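Alcohol dehydrogenase, zinc-containing (Thermotoga maritima, PDB 1VJ0) probably acts as a zinc-dependent oxidoreductase of the alcohol dehydrogenase family, holding two zinc sites in each chain. Local coordinates at residues A[175-180]-A[330-335]; A[181-186]-A[205-210]; A[283-288]-A[306-311]; A[243-248]-A[256-261]. All coordinates share one frame; numbering follows the deposited sequence. Where two conformers were deposited one is given.

Interaction 1: residues A[175-180]-A[330-335]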
loop_
_atom_site.group_PDB
_atom_site.type_symbol
_atom_site.label_atom_id
_atom_site.label_comp_id
_atom_site.label_asym_id
_atom_site.label_seq_id
_atom_site.Cartn_x
_atom_site.Cartn_y
_atom_site.Cartn_z
ATOM N N MET A 175 -14.714 26.222 7.377
ATOM C CA MET A 175 -14.446 26.128 5.930
ATOM C C MET A 175 -13.695 24.839 5.542
ATOM O O MET A 175 -13.988 24.210 4.524
ATOM C CB MET A 175 -13.676 27.367 5.491
ATOM C CG MET A 175 -12.825 27.108 4.280
ATOM S SD MET A 175 -11.879 28.521 3.863
ATOM C CE MET A 175 -10.759 28.699 5.236
ATOM N N ALA A 176 -12.752 24.430 6.377
ATOM C CA ALA A 176 -11.875 23.303 6.110
ATOM C C ALA A 176 -12.625 21.990 6.002
ATOM O O ALA A 176 -12.166 21.041 5.354
ATOM C CB ALA A 176 -10.877 23.160 7.248
ATOM N N MET A 177 -13.761 21.943 6.664
ATOM C CA MET A 177 -14.523 20.711 6.848
ATOM C C MET A 177 -14.972 20.180 5.508
ATOM O O MET A 177 -15.114 18.969 5.329
ATOM C CB MET A 177 -15.791 21.002 7.647
ATOM C CG MET A 177 -15.578 21.486 9.031
ATOM S SD MET A 177 -15.003 20.107 10.002
ATOM C CE MET A 177 -13.199 20.126 9.684
ATOM N N CYS A 178 -15.252 21.090 4.592
ATOM C CA CYS A 178 -15.726 20.661 3.314
ATOM C C CYS A 178 -14.573 20.587 2.311
ATOM O O CYS A 178 -14.023 19.468 2.092
ATOM C CB CYS A 178 -16.795 21.614 2.819
ATOM S SG CYS A 178 -17.336 21.097 1.226
ATOM N N SER A 179 -14.193 21.755 1.753
ATOM C CA SER A 179 -13.197 21.774 0.700
ATOM C C SER A 179 -11.883 21.141 1.179
ATOM O O SER A 179 -11.274 20.382 0.477
ATOM C CB SER A 179 -12.964 23.225 0.254
ATOM O OG SER A 179 -12.725 24.058 1.393
ATOM N N GLY A 180 -11.482 21.412 2.405
ATOM C CA GLY A 180 -10.234 20.884 2.923
ATOM C C GLY A 180 -10.159 19.388 3.109
ATOM O O GLY A 180 -9.132 18.774 2.777
ATOM N N SER A 330 -11.648 9.777 8.992
ATOM C CA SER A 330 -10.199 9.763 8.981
ATOM C C SER A 330 -9.659 10.998 8.250
ATOM O O SER A 330 -8.703 11.633 8.694
ATOM C CB SER A 330 -9.621 8.456 8.393
ATOM O OG SER A 330 -9.778 8.402 6.952
ATOM N N HIS A 331 -10.281 11.387 7.150
ATOM C CA HIS A 331 -9.837 12.560 6.449
ATOM C C HIS A 331 -10.092 13.828 7.260
ATOM O O HIS A 331 -9.265 14.765 7.248
ATOM C CB HIS A 331 -10.536 12.683 5.094
ATOM C CG HIS A 331 -10.382 11.492 4.219
ATOM N ND1 HIS A 331 -11.465 10.851 3.648
ATOM C CD2 HIS A 331 -9.283 10.783 3.847
ATOM C CE1 HIS A 331 -11.034 9.827 2.918
ATOM N NE2 HIS A 331 -9.714 9.756 3.027
ATOM N N PHE A 332 -11.249 13.858 7.916
ATOM C CA PHE A 332 -11.659 14.941 8.841
ATOM C C PHE A 332 -10.569 15.266 9.906
ATOM O O PHE A 332 -10.082 16.389 10.047
ATOM C CB PHE A 332 -13.039 14.548 9.450
ATOM C CG PHE A 332 -13.443 15.332 10.674
ATOM C CD1 PHE A 332 -13.698 16.685 10.613
ATOM C CD2 PHE A 332 -13.550 14.710 11.875
ATOM C CE1 PHE A 332 -14.086 17.385 11.785
ATOM C CE2 PHE A 332 -13.913 15.408 13.038
ATOM C CZ PHE A 332 -14.172 16.733 12.974
ATOM N N VAL A 333 -10.161 14.244 10.626
ATOM C CA VAL A 333 -9.201 14.410 11.693
ATOM C C VAL A 333 -7.859 14.910 11.131
ATOM O O VAL A 333 -7.230 15.841 11.665
ATOM C CB VAL A 333 -9.050 13.031 12.413
ATOM C CG1 VAL A 333 -7.747 12.919 13.170
ATOM C CG2 VAL A 333 -10.235 12.762 13.281
ATOM N N LYS A 334 -7.409 14.309 10.043
ATOM C CA LYS A 334 -6.118 14.703 9.482
ATOM C C LYS A 334 -6.151 16.102 8.878
ATOM O O LYS A 334 -5.159 16.843 8.890
ATOM C CB LYS A 334 -5.638 13.662 8.475
ATOM C CG LYS A 334 -5.527 12.288 9.068
ATOM C CD LYS A 334 -5.260 11.199 8.035
ATOM C CE LYS A 334 -5.344 9.820 8.711
ATOM N NZ LYS A 334 -5.379 8.610 7.768
ATOM N N THR A 335 -7.301 16.476 8.338
ATOM C CA THR A 335 -7.491 17.844 7.806
ATOM C C THR A 335 -7.456 18.871 8.939
ATOM O O THR A 335 -6.832 19.924 8.812
ATOM C CB THR A 335 -8.827 17.928 7.064
ATOM O OG1 THR A 335 -8.770 17.070 5.909
ATOM C CG2 THR A 335 -9.103 19.335 6.546
#

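Interaction 2: residues A[181-186]-A[205-210]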
loop_
_atom_site.group_PDB
_atom_site.type_symbol
_atom_site.label_atom_id
_atom_site.label_comp_id
_atom_site.label_asym_id
_atom_site.label_seq_id
_atom_site.Cartn_x
_atom_site.Cartn_y
_atom_site.Cartn_z
ATOM N N ALA A 181 -11.224 18.769 3.586
ATOM C CA ALA A 181 -11.205 17.321 3.737
ATOM C C ALA A 181 -11.302 16.564 2.411
ATOM O O ALA A 181 -10.727 15.477 2.242
ATOM C CB ALA A 181 -12.270 16.886 4.715
ATOM N N THR A 182 -11.992 17.157 1.429
ATOM C CA THR A 182 -12.014 16.568 0.119
ATOM C C THR A 182 -10.616 16.669 -0.516
ATOM O O THR A 182 -10.107 15.681 -1.066
ATOM C CB THR A 182 -13.127 17.228 -0.722
ATOM O OG1 THR A 182 -14.379 16.905 -0.151
ATOM C CG2 THR A 182 -13.153 16.661 -2.125
ATOM N N ALA A 183 -9.963 17.832 -0.413
ATOM C CA ALA A 183 -8.581 17.948 -0.877
ATOM C C ALA A 183 -7.653 16.946 -0.133
ATOM O O ALA A 183 -6.824 16.282 -0.735
ATOM C CB ALA A 183 -8.073 19.414 -0.715
ATOM N N TYR A 184 -7.812 16.818 1.184
ATOM C CA TYR A 184 -7.041 15.826 1.915
ATOM C C TYR A 184 -7.256 14.424 1.354
ATOM O O TYR A 184 -6.289 13.683 1.091
ATOM C CB TYR A 184 -7.204 15.906 3.471
ATOM C CG TYR A 184 -6.236 14.912 4.018
ATOM C CD1 TYR A 184 -4.895 15.207 4.069
ATOM C CD2 TYR A 184 -6.640 13.626 4.314
ATOM C CE1 TYR A 184 -3.968 14.253 4.423
ATOM C CE2 TYR A 184 -5.714 12.659 4.693
ATOM C CZ TYR A 184 -4.394 12.978 4.731
ATOM O OH TYR A 184 -3.496 11.999 5.069
ATOM N N HIS A 185 -8.506 14.025 1.180
ATOM C CA HIS A 185 -8.843 12.733 0.623
ATOM C C HIS A 185 -8.025 12.519 -0.668
ATOM O O HIS A 185 -7.442 11.445 -0.936
ATOM C CB HIS A 185 -10.378 12.698 0.357
ATOM C CG HIS A 185 -10.896 11.405 -0.196
ATOM N ND1 HIS A 185 -12.249 11.164 -0.368
ATOM C CD2 HIS A 185 -10.270 10.261 -0.534
ATOM C CE1 HIS A 185 -12.414 9.946 -0.858
ATOM N NE2 HIS A 185 -11.225 9.366 -0.953
ATOM N N ALA A 186 -7.983 13.545 -1.493
ATOM C CA ALA A 186 -7.323 13.431 -2.779
ATOM C C ALA A 186 -5.867 13.115 -2.694
ATOM O O ALA A 186 -5.340 12.368 -3.514
ATOM C CB ALA A 186 -7.476 14.718 -3.528
ATOM N N GLY A 205 -9.825 27.888 -6.372
ATOM C CA GLY A 205 -10.906 28.050 -5.394
ATOM C C GLY A 205 -10.481 27.393 -4.095
ATOM O O GLY A 205 -9.375 26.925 -3.971
ATOM N N PRO A 206 -11.331 27.377 -3.089
ATOM C CA PRO A 206 -10.931 26.804 -1.770
ATOM C C PRO A 206 -10.364 25.395 -1.837
ATOM O O PRO A 206 -9.387 25.068 -1.129
ATOM C CB PRO A 206 -12.237 26.817 -0.974
ATOM C CG PRO A 206 -12.932 28.023 -1.507
ATOM C CD PRO A 206 -12.648 28.032 -3.035
ATOM N N LEU A 207 -10.957 24.550 -2.663
ATOM C CA LEU A 207 -10.437 23.192 -2.842
ATOM C C LEU A 207 -8.988 23.183 -3.305
ATOM O O LEU A 207 -8.080 22.559 -2.666
ATOM C CB LEU A 207 -11.328 22.424 -3.816
ATOM C CG LEU A 207 -10.934 20.958 -4.123
ATOM C CD1 LEU A 207 -11.066 20.114 -2.898
ATOM C CD2 LEU A 207 -11.802 20.400 -5.198
ATOM N N GLY A 208 -8.727 23.869 -4.425
ATOM C CA GLY A 208 -7.362 23.927 -4.955
ATOM C C GLY A 208 -6.385 24.602 -3.994
ATOM O O GLY A 208 -5.219 24.164 -3.831
ATOM N N LEU A 209 -6.858 25.639 -3.323
ATOM C CA LEU A 209 -6.024 26.359 -2.343
ATOM C C LEU A 209 -5.680 25.563 -1.072
ATOM O O LEU A 209 -4.517 25.563 -0.624
ATOM C CB LEU A 209 -6.649 27.691 -2.020
ATOM C CG LEU A 209 -6.751 28.696 -3.182
ATOM C CD1 LEU A 209 -7.678 29.807 -2.782
ATOM C CD2 LEU A 209 -5.380 29.252 -3.557
ATOM N N PHE A 210 -6.627 24.828 -0.526
ATOM C CA PHE A 210 -6.294 23.858 0.526
ATOM C C PHE A 210 -5.296 22.825 0.015
ATOM O O PHE A 210 -4.390 22.457 0.752
ATOM C CB PHE A 210 -7.557 23.149 1.083
ATOM C CG PHE A 210 -8.114 23.785 2.293
ATOM C CD1 PHE A 210 -9.003 24.849 2.199
ATOM C CD2 PHE A 210 -7.754 23.312 3.553
ATOM C CE1 PHE A 210 -9.512 25.431 3.343
ATOM C CE2 PHE A 210 -8.281 23.870 4.672
ATOM C CZ PHE A 210 -9.131 24.950 4.581
#

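Interaction 3: residues A[283-288]-A[306-311]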
loop_
_atom_site.group_PDB
_atom_site.type_symbol
_atom_site.label_atom_id
_atom_site.label_comp_id
_atom_site.label_asym_id
_atom_site.label_seq_id
_atom_site.Cartn_x
_atom_site.Cartn_y
_atom_site.Cartn_z
ATOM N N GLU A 283 -6.146 18.941 -20.482
ATOM C CA GLU A 283 -4.792 19.488 -20.209
ATOM C C GLU A 283 -3.969 18.692 -19.174
ATOM O O GLU A 283 -2.812 18.369 -19.403
ATOM C CB GLU A 283 -4.896 20.941 -19.785
ATOM C CG GLU A 283 -3.618 21.398 -19.129
ATOM C CD GLU A 283 -3.519 22.885 -18.930
ATOM O OE1 GLU A 283 -4.575 23.564 -18.783
ATOM O OE2 GLU A 283 -2.344 23.349 -18.908
ATOM N N GLY A 284 -4.575 18.348 -18.059
ATOM C CA GLY A 284 -3.896 17.610 -17.024
ATOM C C GLY A 284 -3.254 16.327 -17.514
ATOM O O GLY A 284 -2.131 16.014 -17.123
ATOM N N SER A 285 -3.966 15.588 -18.367
ATOM C CA SER A 285 -3.484 14.290 -18.879
ATOM C C SER A 285 -2.178 14.474 -19.615
ATOM O O SER A 285 -1.257 13.668 -19.494
ATOM C CB SER A 285 -4.547 13.661 -19.808
ATOM O OG SER A 285 -5.745 13.310 -19.107
ATOM N N GLU A 286 -2.051 15.585 -20.326
ATOM C CA GLU A 286 -0.825 15.869 -21.058
ATOM C C GLU A 286 0.319 16.378 -20.183
ATOM O O GLU A 286 1.439 16.437 -20.648
ATOM C CB GLU A 286 -1.088 16.873 -22.188
ATOM C CG GLU A 286 -2.150 16.428 -23.232
ATOM C CD GLU A 286 -1.705 15.340 -24.203
ATOM O OE1 GLU A 286 -0.607 14.776 -24.070
ATOM O OE2 GLU A 286 -2.480 15.043 -25.157
ATOM N N LEU A 287 0.032 16.808 -18.958
ATOM C CA LEU A 287 1.053 17.248 -18.022
ATOM C C LEU A 287 1.594 16.129 -17.132
ATOM O O LEU A 287 2.613 16.336 -16.424
ATOM C CB LEU A 287 0.493 18.334 -17.089
ATOM C CG LEU A 287 0.030 19.634 -17.754
ATOM C CD1 LEU A 287 -0.536 20.533 -16.685
ATOM C CD2 LEU A 287 1.187 20.282 -18.522
ATOM N N LEU A 288 0.874 15.013 -17.085
ATOM C CA LEU A 288 1.169 13.916 -16.169
ATOM C C LEU A 288 2.372 13.079 -16.688
ATOM O O LEU A 288 2.430 12.733 -17.894
ATOM C CB LEU A 288 -0.099 13.046 -16.057
ATOM C CG LEU A 288 -0.244 12.060 -14.892
ATOM C CD1 LEU A 288 -0.278 12.773 -13.580
ATOM C CD2 LEU A 288 -1.530 11.229 -15.106
ATOM N N VAL A 306 -16.151 14.216 -22.078
ATOM C CA VAL A 306 -14.950 14.770 -22.712
ATOM C C VAL A 306 -14.285 13.699 -23.559
ATOM O O VAL A 306 -14.396 12.515 -23.249
ATOM C CB VAL A 306 -13.912 15.311 -21.681
ATOM C CG1 VAL A 306 -14.526 16.485 -20.912
ATOM C CG2 VAL A 306 -13.434 14.237 -20.749
ATOM N N PRO A 307 -13.629 14.109 -24.634
ATOM C CA PRO A 307 -12.938 13.178 -25.530
ATOM C C PRO A 307 -11.661 12.671 -24.878
ATOM O O PRO A 307 -10.682 13.398 -24.750
ATOM C CB PRO A 307 -12.655 14.019 -26.800
ATOM C CG PRO A 307 -12.787 15.444 -26.377
ATOM C CD PRO A 307 -13.554 15.509 -25.104
ATOM N N PHE A 308 -11.709 11.436 -24.396
ATOM C CA PHE A 308 -10.598 10.874 -23.665
ATOM C C PHE A 308 -9.782 9.968 -24.540
ATOM O O PHE A 308 -10.320 9.062 -25.154
ATOM C CB PHE A 308 -11.129 10.079 -22.490
ATOM C CG PHE A 308 -10.089 9.752 -21.472
ATOM C CD1 PHE A 308 -9.296 8.618 -21.615
ATOM C CD2 PHE A 308 -9.934 10.541 -20.360
ATOM C CE1 PHE A 308 -8.357 8.296 -20.670
ATOM C CE2 PHE A 308 -9.001 10.231 -19.404
ATOM C CZ PHE A 308 -8.180 9.083 -19.572
ATOM N N LYS A 309 -8.461 10.213 -24.572
ATOM C CA LYS A 309 -7.541 9.417 -25.354
ATOM C C LYS A 309 -6.990 8.261 -24.506
ATOM O O LYS A 309 -6.036 8.414 -23.747
ATOM C CB LYS A 309 -6.379 10.276 -25.821
ATOM C CG LYS A 309 -6.786 11.405 -26.723
ATOM C CD LYS A 309 -5.588 12.126 -27.278
ATOM C CE LYS A 309 -6.121 13.312 -28.123
ATOM N NZ LYS A 309 -5.012 14.143 -28.682
ATOM N N VAL A 310 -7.593 7.098 -24.672
ATOM C CA VAL A 310 -7.285 5.975 -23.808
ATOM C C VAL A 310 -5.843 5.485 -23.948
ATOM O O VAL A 310 -5.204 5.211 -22.955
ATOM C CB VAL A 310 -8.242 4.817 -24.046
ATOM C CG1 VAL A 310 -7.827 3.574 -23.216
ATOM C CG2 VAL A 310 -9.673 5.284 -23.762
ATOM N N TYR A 311 -5.342 5.310 -25.161
ATOM C CA TYR A 311 -3.986 4.811 -25.307
ATOM C C TYR A 311 -2.933 5.765 -24.738
ATOM O O TYR A 311 -2.070 5.358 -23.944
ATOM C CB TYR A 311 -3.668 4.536 -26.765
ATOM C CG TYR A 311 -2.299 3.985 -26.989
ATOM C CD1 TYR A 311 -2.014 2.681 -26.631
ATOM C CD2 TYR A 311 -1.296 4.744 -27.606
ATOM C CE1 TYR A 311 -0.779 2.130 -26.857
ATOM C CE2 TYR A 311 -0.017 4.189 -27.839
ATOM C CZ TYR A 311 0.212 2.869 -27.443
ATOM O OH TYR A 311 1.417 2.219 -27.632
#

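Interaction 4: residues A[243-248]-A[256-261]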
loop_
_atom_site.group_PDB
_atom_site.type_symbol
_atom_site.label_atom_id
_atom_site.label_comp_id
_atom_site.label_asym_id
_atom_site.label_seq_id
_atom_site.Cartn_x
_atom_site.Cartn_y
_atom_site.Cartn_z
ATOM N N LEU A 243 4.967 28.089 -8.192
ATOM C CA LEU A 243 4.719 28.650 -9.515
ATOM C C LEU A 243 3.257 28.660 -9.740
ATOM O O LEU A 243 2.548 27.726 -9.319
ATOM C CB LEU A 243 5.349 27.745 -10.580
ATOM C CG LEU A 243 5.184 28.134 -12.045
ATOM C CD1 LEU A 243 5.876 29.442 -12.341
ATOM C CD2 LEU A 243 5.705 27.044 -12.973
ATOM N N THR A 244 2.787 29.713 -10.366
ATOM C CA THR A 244 1.398 29.775 -10.905
ATOM C C THR A 244 1.433 30.011 -12.395
ATOM O O THR A 244 2.347 30.618 -12.908
ATOM C CB THR A 244 0.491 30.816 -10.195
ATOM O OG1 THR A 244 0.975 32.155 -10.336
ATOM C CG2 THR A 244 0.504 30.582 -8.712
ATOM N N LEU A 245 0.461 29.448 -13.092
ATOM C CA LEU A 245 0.299 29.679 -14.507
ATOM C C LEU A 245 -1.141 30.051 -14.804
ATOM O O LEU A 245 -2.086 29.278 -14.520
ATOM C CB LEU A 245 0.654 28.414 -15.249
ATOM C CG LEU A 245 2.087 27.892 -15.054
ATOM C CD1 LEU A 245 2.173 26.416 -15.344
ATOM C CD2 LEU A 245 3.051 28.663 -15.930
ATOM N N ASN A 246 -1.308 31.244 -15.363
ATOM C CA ASN A 246 -2.593 31.732 -15.769
ATOM C C ASN A 246 -3.023 31.171 -17.130
ATOM O O ASN A 246 -2.472 31.547 -18.188
ATOM C CB ASN A 246 -2.539 33.247 -15.831
ATOM C CG ASN A 246 -3.881 33.859 -15.996
ATOM O OD1 ASN A 246 -4.707 33.326 -16.735
ATOM N ND2 ASN A 246 -4.088 35.057 -15.395
ATOM N N ARG A 247 -4.014 30.283 -17.117
ATOM C CA ARG A 247 -4.433 29.610 -18.353
ATOM C C ARG A 247 -5.137 30.507 -19.345
ATOM O O ARG A 247 -5.172 30.207 -20.523
ATOM C CB ARG A 247 -5.206 28.316 -18.028
ATOM C CG ARG A 247 -6.527 28.568 -17.462
ATOM C CD ARG A 247 -7.444 27.329 -17.435
ATOM N NE ARG A 247 -8.736 27.875 -17.059
ATOM C CZ ARG A 247 -9.602 28.380 -17.913
ATOM N NH1 ARG A 247 -9.382 28.341 -19.233
ATOM N NH2 ARG A 247 -10.731 28.903 -17.444
ATOM N N ARG A 248 -5.611 31.675 -18.917
ATOM C CA ARG A 248 -6.127 32.637 -19.857
ATOM C C ARG A 248 -5.000 33.423 -20.545
ATOM O O ARG A 248 -5.260 34.100 -21.547
ATOM C CB ARG A 248 -7.119 33.606 -19.193
ATOM C CG ARG A 248 -8.297 32.879 -18.560
ATOM C CD ARG A 248 -9.429 33.808 -18.010
ATOM N N ARG A 256 2.831 23.340 -20.492
ATOM C CA ARG A 256 3.435 22.038 -20.480
ATOM C C ARG A 256 4.962 22.145 -20.444
ATOM O O ARG A 256 5.620 21.435 -19.675
ATOM C CB ARG A 256 2.981 21.267 -21.676
ATOM C CG ARG A 256 3.414 19.861 -21.663
ATOM C CD ARG A 256 2.889 19.088 -22.828
ATOM N NE ARG A 256 3.855 18.045 -23.129
ATOM C CZ ARG A 256 3.554 16.843 -23.628
ATOM N NH1 ARG A 256 2.286 16.511 -23.913
ATOM N NH2 ARG A 256 4.537 15.966 -23.850
ATOM N N LYS A 257 5.503 23.067 -21.231
ATOM C CA LYS A 257 6.938 23.349 -21.199
ATOM C C LYS A 257 7.418 23.753 -19.803
ATOM O O LYS A 257 8.438 23.256 -19.352
ATOM C CB LYS A 257 7.317 24.419 -22.222
ATOM C CG LYS A 257 8.799 24.918 -22.120
ATOM N N ALA A 258 6.668 24.627 -19.133
ATOM C CA ALA A 258 6.999 25.048 -17.801
ATOM C C ALA A 258 7.066 23.869 -16.848
ATOM O O ALA A 258 7.989 23.777 -16.049
ATOM C CB ALA A 258 6.017 26.069 -17.283
ATOM N N ILE A 259 6.087 22.983 -16.906
ATOM C CA ILE A 259 6.088 21.827 -16.034
ATOM C C ILE A 259 7.188 20.860 -16.435
ATOM O O ILE A 259 7.843 20.299 -15.589
ATOM C CB ILE A 259 4.686 21.164 -16.009
ATOM C CG1 ILE A 259 3.762 21.913 -15.060
ATOM C CG2 ILE A 259 4.730 19.808 -15.410
ATOM C CD1 ILE A 259 3.007 22.918 -15.611
ATOM N N MET A 260 7.375 20.636 -17.731
ATOM C CA MET A 260 8.454 19.758 -18.185
ATOM C C MET A 260 9.841 20.274 -17.719
ATOM O O MET A 260 10.668 19.489 -17.287
ATOM C CB MET A 260 8.411 19.588 -19.711
ATOM C CG MET A 260 7.254 18.770 -20.283
ATOM S SD MET A 260 6.975 17.182 -19.461
ATOM C CE MET A 260 5.244 16.724 -19.791
ATOM N N ASP A 261 10.070 21.579 -17.734
ATOM C CA ASP A 261 11.354 22.143 -17.307
ATOM C C ASP A 261 11.662 21.859 -15.811
ATOM O O ASP A 261 12.776 21.480 -15.446
ATOM C CB ASP A 261 11.406 23.676 -17.553
ATOM C CG ASP A 261 11.509 24.041 -19.039
ATOM O OD1 ASP A 261 11.839 23.160 -19.894
ATOM O OD2 ASP A 261 11.276 25.214 -19.440
#

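Interaction 1: residues A[175-180]-A[330-335]
M177 meets F332 in a Met-aromatic contact. The sulfur comes at the ring edge: SD of M177 lies 3.4 Å from CE1 of F332. It sits 81° off the ring normal. The terminal CE of M177 follows along the same rim, 3.6 Å from CD1 of F332. M177 gets there by a bent chain. CG is anti to the carbonyl carbon (chi1 -63°), and two further bends bring the thioether to the ring edge.

The second group of contacts centres on T335. Its methyl CG2 reaches the backbone of the first helix, 3.6 Å from C of G180 and 3.7 Å from O of A176. OG1 of T335 is turned back to its own helix and donates to O of H331 at 2.7 Å. This donor lies above the carbonyl plane. The amide N of T335 reaches the same oxygen from the opposite face, so two bonds grip it.

Next to M177 is C178, which binds a zinc ion with C55, H77 and E78. The M177 side chain is about 5 Å from that of E78. The ring of H331 stacks on H185, and F332 also touches L93. The axes of segments 175-180 and 330-335, on helices 170-188 and 329-340, cross at 123° and approach to 9.8 Å. Helix 206-217 packs on helix 170-188 through F210, against M175 and A176.

Interaction 2: residues A[181-186]-A[205-210]
L207 and A183 carry this contact, and it is mainly apolar. The CD1 branch of L207 does the touching. It lies 3.8 Å from CB of A183 and 4.1 Å from CG2 of T182. The leucine extends across to the other helix because its CG is anti to the backbone N (chi1 -180°). T182 and L207 meet at a slant, methyl to methyl. A second apolar touch joins CB of A183 to CB of F210 at 4.2 Å.

Side chain also meets backbone. CD1 of L207 comes within 3.5 Å of N of A183. In return, CB of A183 rests 3.7 Å from O of L207. The small A183 thus fits against the turn that carries L207 and F210.

F210 touches A183 through its CB, while its ring leads away and has O of P206 at its edge, in plane.

Among polar groups, OG1 of T182 makes a weak hydrogen bond to O of C178, a zinc ligand one turn earlier.

G205 is the N-cap of helix 206-217, and its O accepts from N of L209 at 2.9 Å. With G203 and G208 it fits the glycine-rich turn of a Rossmann fold, consistent with a dinucleotide site. The axes of the two short helix segments cross at -52° and approach to 8.6 Å. I214 extends the contact on A183, L207 touches A274, and the F210 side chain touches T339 of helix 329-340.

Interaction 3: residues A[283-288]-A[306-311]
E286 and K309 bring opposite charges near each other across this small contact. CB of E286 leaves helix 280-287, and CG is anti to the carbonyl carbon (chi1 -58°). A second bend, about the CB-CG bond (chi2 -73°), turns the carboxylate toward the end of the K309 side chain. The two oxygens then part. OE1 points to R256, with which it forms a long, weak ion pair. OE2 is hydrogen-bonded to NE1 of W313. The same OE2 lies 4.4 Å from NZ of K309, which is beyond a salt bridge. The lysine probably adds a favourable field rather than a direct bond, and the indole N-H probably does more to hold the carboxylate.

K309 stretches toward the helix. Its extended chain carries NZ out toward the carboxylate. It occupies the N-cap position of helix 310-315.

A looser approach lies beside this pair. OG of S285 comes 4.5 Å from CE2 of F308, at a slant to the ring. That hydroxyl is hydrogen-bonded to O of L281, one turn back in its own helix. The F308 ring meets W313 and F321 edge-to-face.

The contact lies in the Rossmann-type coenzyme domain, away from the zinc sites. Helix 280-287 also leans on strands 222-227 and 268-273, through L287 on I226 and I271. Strand 306-308 pairs antiparallel with a strand of the fourth subunit and so joins the two subunits. The sheet therefore runs on across that interface, where F308 meets F308 of the fourth subunit.

Interaction 4: residues A[243-248]-A[256-261]
L245 turns its CG anti to the carbonyl carbon (chi1 -60°), and I259 does the same with its CG1 (chi1 -81°). These torsions bring both side chains together between strand and helix. Their ends meet methyl to methyl: CD1 of L245 lies 3.6 Å from CD1 of I259. The isoleucine has an unusual chi2 of 92°, about 30° off a staggered value, so the exact place of its CD1 deserves some caution.

The other branch of L245 goes to A258. CD2 of L245 stands 4.2 Å from CB of A258. L243, two residues back on the same face of the strand, sends its CD2 to that same CB at 4.4 Å. Both leucines reach the alanine methyl from the strand side.

The contact belongs to a beta-alpha-beta crossover of the Rossmann fold. Strand 243-246 is the outermost strand of the parallel sheet at this end, and helix 252-262 leads back from it toward strand 268-273. The strand and helix segments run almost antiparallel, with their axes 10.4 Å apart.

The turn out of the strand is held by N246. Its OD1 accepts from N of R248 at 2.9 Å, an Asx turn, with the donor in the carbonyl plane. O of N246 also takes a hydrogen bond from OG1 of T250. L243 and L245 pair through their backbones with strand 222-227, and L245 touches I224 and I226.

How the interactions relate
The chain reaches helix 170-188 first, where interactions 1 and 2 both begin. Interaction 2 closes a short loop from 181-186 to 205-210, joining that helix to the first helix of the Rossmann fold. Interaction 4 then closes a tighter loop at the sheet edge. Interaction 3 follows, tying helix 280-287 to the strand-to-helix junction that also meets the fourth subunit. These three come in series and do not cross. All lie within the long loop that interaction 1 closes at 330-335. Interactions 1 and 2 touch, with centres 8 Å apart, and tie the zinc-bearing region to the Rossmann fold. Interactions 3 and 4 touch at L287 and R256, on the far end of that fold.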